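Long-range contacts in methyltransferase (Pyrococcus horikoshii, PDB 1IXK), which is an RsmB/NOP-family enzyme that probably transfers methyl groups from S-adenosylmethionine to cytosine carbon 5 in tRNA: residues Arg31-Ile35 with Tyr298-His302; Glu104-Pro110 with Thr304-Ile309. All coordinates share one frame; numbering follows the deposited sequence.

Interaction 1. Residues Arg31-Ile35 with Tyr298-His302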
# COMPACT_ATOMS: atom_id res chain seq x y z
N ARG A 31 -3.34 -24.07 1.42
CA ARG A 31 -2.41 -22.96 1.59
C ARG A 31 -2.97 -21.98 2.63
O ARG A 31 -2.22 -21.20 3.22
CB ARG A 31 -2.20 -22.23 0.25
CG ARG A 31 -1.19 -21.08 0.34
CD ARG A 31 -1.12 -20.30 -0.96
NE ARG A 31 -0.16 -19.20 -0.86
CZ ARG A 31 0.12 -18.35 -1.86
NH1 ARG A 31 -0.48 -18.48 -3.03
NH2 ARG A 31 1.01 -17.39 -1.67
N ALA A 32 -4.27 -22.05 2.86
CA ALA A 32 -4.92 -21.17 3.83
C ALA A 32 -4.19 -21.18 5.17
O ALA A 32 -3.94 -20.13 5.75
CB ALA A 32 -6.38 -21.59 4.01
N ILE A 33 -3.86 -22.37 5.66
CA ILE A 33 -3.17 -22.49 6.94
C ILE A 33 -1.77 -21.85 6.89
O ILE A 33 -1.36 -21.19 7.84
CB ILE A 33 -3.03 -23.98 7.37
CG1 ILE A 33 -2.31 -24.08 8.71
CG2 ILE A 33 -2.29 -24.77 6.31
CD1 ILE A 33 -3.04 -23.42 9.85
N ARG A 34 -1.07 -22.04 5.78
CA ARG A 34 0.27 -21.48 5.63
C ARG A 34 0.26 -19.95 5.62
O ARG A 34 1.17 -19.31 6.13
CB ARG A 34 0.93 -22.02 4.35
CG ARG A 34 1.05 -23.55 4.34
CD ARG A 34 2.14 -24.05 3.41
NE ARG A 34 1.82 -23.90 1.99
CZ ARG A 34 0.88 -24.60 1.35
NH1 ARG A 34 0.16 -25.50 2.00
NH2 ARG A 34 0.67 -24.40 0.06
N ILE A 35 -0.78 -19.37 5.03
CA ILE A 35 -0.91 -17.92 4.98
C ILE A 35 -1.24 -17.39 6.37
O ILE A 35 -0.62 -16.43 6.84
CB ILE A 35 -2.03 -17.50 4.00
CG1 ILE A 35 -1.59 -17.78 2.56
CG2 ILE A 35 -2.39 -16.03 4.20
CD1 ILE A 35 -2.71 -17.72 1.55
N TYR A 298 1.49 -12.15 -0.49
CA TYR A 298 1.08 -13.05 0.58
C TYR A 298 2.18 -13.18 1.63
O TYR A 298 3.36 -13.28 1.29
CB TYR A 298 0.75 -14.42 0.00
CG TYR A 298 -0.50 -14.44 -0.84
CD1 TYR A 298 -1.76 -14.39 -0.25
CD2 TYR A 298 -0.42 -14.51 -2.24
CE1 TYR A 298 -2.92 -14.43 -1.02
CE2 TYR A 298 -1.58 -14.54 -3.02
CZ TYR A 298 -2.82 -14.50 -2.40
OH TYR A 298 -3.97 -14.56 -3.15
N PRO A 299 1.80 -13.21 2.91
CA PRO A 299 2.77 -13.33 4.00
C PRO A 299 3.57 -14.63 4.00
O PRO A 299 4.63 -14.70 4.60
CB PRO A 299 1.92 -13.17 5.25
CG PRO A 299 0.60 -13.74 4.82
CD PRO A 299 0.43 -13.16 3.44
N ASP A 300 3.07 -15.65 3.31
CA ASP A 300 3.77 -16.93 3.28
C ASP A 300 4.87 -17.00 2.22
O ASP A 300 5.69 -17.91 2.23
CB ASP A 300 2.78 -18.09 3.11
CG ASP A 300 2.10 -18.10 1.75
OD1 ASP A 300 1.91 -17.01 1.16
OD2 ASP A 300 1.74 -19.20 1.28
N VAL A 301 4.90 -16.03 1.31
CA VAL A 301 5.92 -16.03 0.28
C VAL A 301 6.66 -14.69 0.13
O VAL A 301 7.82 -14.67 -0.25
CB VAL A 301 5.35 -16.43 -1.11
CG1 VAL A 301 4.74 -17.83 -1.05
CG2 VAL A 301 4.31 -15.44 -1.55
N HIS A 302 5.98 -13.59 0.43
CA HIS A 302 6.61 -12.28 0.27
C HIS A 302 7.08 -11.60 1.55
O HIS A 302 7.62 -10.49 1.49
CB HIS A 302 5.66 -11.34 -0.47
CG HIS A 302 5.17 -11.88 -1.78
ND1 HIS A 302 3.94 -12.46 -1.93
CD2 HIS A 302 5.77 -11.93 -2.99
CE1 HIS A 302 3.79 -12.85 -3.19
NE2 HIS A 302 4.89 -12.55 -3.85
O HOH W 1 3.01 -21.50 0.97

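Interaction 2. Residues Glu104-Pro110 with Thr304-Ile309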
# COMPACT_ATOMS: atom_id res chain seq x y z
N GLU A 104 7.05 -0.38 6.03
CA GLU A 104 6.94 -1.76 5.58
C GLU A 104 7.24 -1.87 4.09
O GLU A 104 6.97 -0.95 3.32
CB GLU A 104 5.54 -2.28 5.86
CG GLU A 104 5.18 -2.32 7.33
CD GLU A 104 3.74 -2.73 7.55
OE1 GLU A 104 3.32 -3.75 6.98
OE2 GLU A 104 3.03 -2.03 8.31
N ALA A 105 7.79 -3.01 3.69
CA ALA A 105 8.12 -3.24 2.29
C ALA A 105 6.90 -3.07 1.40
O ALA A 105 6.95 -2.40 0.38
CB ALA A 105 8.70 -4.64 2.11
N SER A 106 5.78 -3.67 1.80
CA SER A 106 4.57 -3.57 1.00
C SER A 106 4.11 -2.13 0.77
O SER A 106 3.62 -1.80 -0.31
CB SER A 106 3.43 -4.38 1.65
OG SER A 106 3.07 -3.84 2.91
N SER A 107 4.29 -1.27 1.77
CA SER A 107 3.87 0.12 1.65
C SER A 107 4.69 0.89 0.61
O SER A 107 4.31 1.99 0.22
CB SER A 107 3.94 0.82 3.01
OG SER A 107 5.28 0.94 3.47
N MSE A 108 5.80 0.31 0.16
CA MSE A 108 6.65 0.96 -0.84
C MSE A 108 6.13 0.72 -2.26
O MSE A 108 6.40 1.50 -3.17
CB MSE A 108 8.08 0.42 -0.75
CG MSE A 108 8.80 0.74 0.56
SE MSE A 108 10.53 0.14 0.58
CE MSE A 108 10.83 0.04 2.34
N TYR A 109 5.36 -0.35 -2.44
CA TYR A 109 4.84 -0.70 -3.76
C TYR A 109 3.91 0.33 -4.42
O TYR A 109 4.14 0.73 -5.56
CB TYR A 109 4.13 -2.06 -3.69
CG TYR A 109 4.02 -2.81 -5.01
CD1 TYR A 109 4.24 -2.17 -6.22
CD2 TYR A 109 3.68 -4.16 -5.03
CE1 TYR A 109 4.11 -2.85 -7.44
CE2 TYR A 109 3.55 -4.86 -6.24
CZ TYR A 109 3.76 -4.19 -7.43
OH TYR A 109 3.62 -4.85 -8.63
N PRO A 110 2.85 0.78 -3.71
CA PRO A 110 1.92 1.76 -4.29
C PRO A 110 2.53 3.01 -4.91
O PRO A 110 2.24 3.33 -6.07
CB PRO A 110 0.98 2.08 -3.12
CG PRO A 110 0.93 0.77 -2.39
CD PRO A 110 2.40 0.36 -2.38
N THR A 304 5.46 -10.09 3.82
CA THR A 304 4.76 -8.82 3.99
C THR A 304 3.39 -9.18 4.54
O THR A 304 3.09 -10.35 4.74
CB THR A 304 4.54 -8.09 2.65
OG1 THR A 304 3.68 -8.89 1.82
CG2 THR A 304 5.86 -7.87 1.92
N SER A 305 2.56 -8.18 4.80
CA SER A 305 1.21 -8.44 5.28
C SER A 305 0.44 -8.83 4.02
O SER A 305 0.98 -8.73 2.92
CB SER A 305 0.59 -7.17 5.87
OG SER A 305 1.40 -6.61 6.88
N GLY A 306 -0.80 -9.28 4.17
CA GLY A 306 -1.60 -9.61 3.00
C GLY A 306 -1.73 -8.28 2.28
O GLY A 306 -2.05 -7.28 2.92
N PHE A 307 -1.52 -8.26 0.97
CA PHE A 307 -1.55 -7.01 0.22
C PHE A 307 -2.22 -7.18 -1.15
O PHE A 307 -2.16 -8.25 -1.75
CB PHE A 307 -0.09 -6.55 0.05
CG PHE A 307 0.08 -5.25 -0.66
CD1 PHE A 307 -0.09 -4.04 0.01
CD2 PHE A 307 0.46 -5.22 -2.00
CE1 PHE A 307 0.14 -2.82 -0.64
CE2 PHE A 307 0.68 -4.02 -2.66
CZ PHE A 307 0.52 -2.81 -1.97
N PHE A 308 -2.86 -6.12 -1.64
CA PHE A 308 -3.53 -6.13 -2.94
C PHE A 308 -3.27 -4.80 -3.60
O PHE A 308 -3.34 -3.75 -2.95
CB PHE A 308 -5.05 -6.30 -2.77
CG PHE A 308 -5.83 -6.17 -4.05
CD1 PHE A 308 -5.92 -7.24 -4.94
CD2 PHE A 308 -6.48 -4.97 -4.37
CE1 PHE A 308 -6.66 -7.12 -6.12
CE2 PHE A 308 -7.22 -4.85 -5.55
CZ PHE A 308 -7.30 -5.93 -6.43
N ILE A 309 -2.98 -4.82 -4.90
CA ILE A 309 -2.72 -3.57 -5.60
C ILE A 309 -3.18 -3.66 -7.05
O ILE A 309 -2.99 -4.69 -7.70
CB ILE A 309 -1.22 -3.21 -5.58
CG1 ILE A 309 -1.00 -1.88 -6.31
CG2 ILE A 309 -0.39 -4.32 -6.22
CD1 ILE A 309 0.42 -1.32 -6.20

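Interaction 1. Residues Arg31-Ile35 with Tyr298-His302
Arg31 and Asp300 form a two-pronged, side-on salt bridge that ties helix 31-38, in the N-terminal part of the chain, to the loop between strands 295-297 and 307-314 of the Rossmann-like methyltransferase sheet. Arg31 NE donates to Asp300 OD2 at 2.9 Å and Arg31 NH2 to Asp300 OD1 at 3.0 Å, the second bond slightly straighter (165°). Each carboxylate oxygen uses its syn lone pair toward the guanidinium edge, although the two planes are turned 32° apart. The arginine reaches this far because its chain is fully extended, with CG opposite the backbone N across the CA-CB bond (chi1 -177°).

Arg31 CZ lies over one face of the Tyr298 ring, 4.3 Å from its centroid, in a cation-pi contact; the guanidinium is steeply inclined to the ring rather than stacked flat on it. A tyrosine suits this place, since its ring meets the cation while its OH hydrogen-bonds to Trp28 of helix 18-28. Arg31 NH2 has a second anionic partner in Glu276, so two carboxylates probably stabilise the positive charge. Next to the polar group, Ile35 supplies branched aliphatic bulk: its CD1 meets Tyr298 CD1, and its CG2 packs on Pro299 CG at 3.8 Å.

Behind these contacts the loop is braced by its own turn. Tyr298 O accepts from the backbone N of both Val301 and His302, and Tyr298 N donates to His302 ND1. Arg34 joins from the helix through one water, which accepts from Arg34 NE and donates to Asp300 OD2 at 2.6 Å.

Interaction 2. Residues Glu104-Pro110 with Thr304-Ile309
Phe307 sets its ring against helix 105-114, with the edge at CZ meeting Pro110 CG at 3.6 Å, near the ring plane. The helix and strand 307-314 run almost parallel here, 7° between the axes of their short segments, as one layer of the Rossmann-like alpha/beta methyltransferase fold packs on another. With CG opposite its own backbone N (chi1 -178°), Phe307 projects from the strand to the helix, where Ser106 CB lies 3.9 Å from its CD1. The small serine lets the aromatic ring come close to the helix backbone. On the Tyr109 side, Phe307 CE2 touches Tyr109 CD2 at 3.8 Å.

Two residues along the strand, Ile309 places CD1 over one face of the Tyr109 ring, offset toward the rim, in a CH-pi contact 4.1 Å from the centroid. Tyr109 also stacks on Trp75, and its OH bonds to the carbonyl of Tyr274, which satisfies the hydroxyl of this buried residue. An alanine in place of Phe307 would probably open a gap against the helix, where Ser106, Tyr109 and Pro110 would lose the ring they pack on.

Phe307 also lies beside Cys247, the predicted nucleophile, and Pro110 beside Lys132, in the predicted S-adenosylmethionine site. Only a weak bond, Ser305 OG to Glu104 OE1, joins the segments by polar means, which implies that their hold on each other depends chiefly on apolar and aromatic fit.

The two contacts are neighbours, their centres 14 Å apart, and they share the C-terminal stretch 298-309 as one side. Their segments alternate in sequence: 31-35, 104-110, 298-302, 304-309. Residues 298-302 and 304-309 are nearly continuous, and the contacts touch where Pro299 CB comes 3.1 Å from Thr304 O. Interaction 1 is peripheral, partly buried, and fastens helix 31-38, in the N-terminal part of the chain, to the loop after strand 295-297; interaction 2 is buried near the centre of the chain, where strand 307-314 pairs with strands 240-246 and 295-297. One loop and the strand it leads into thus link the N-terminal helices to the core that holds the predicted cofactor and nucleophile sites.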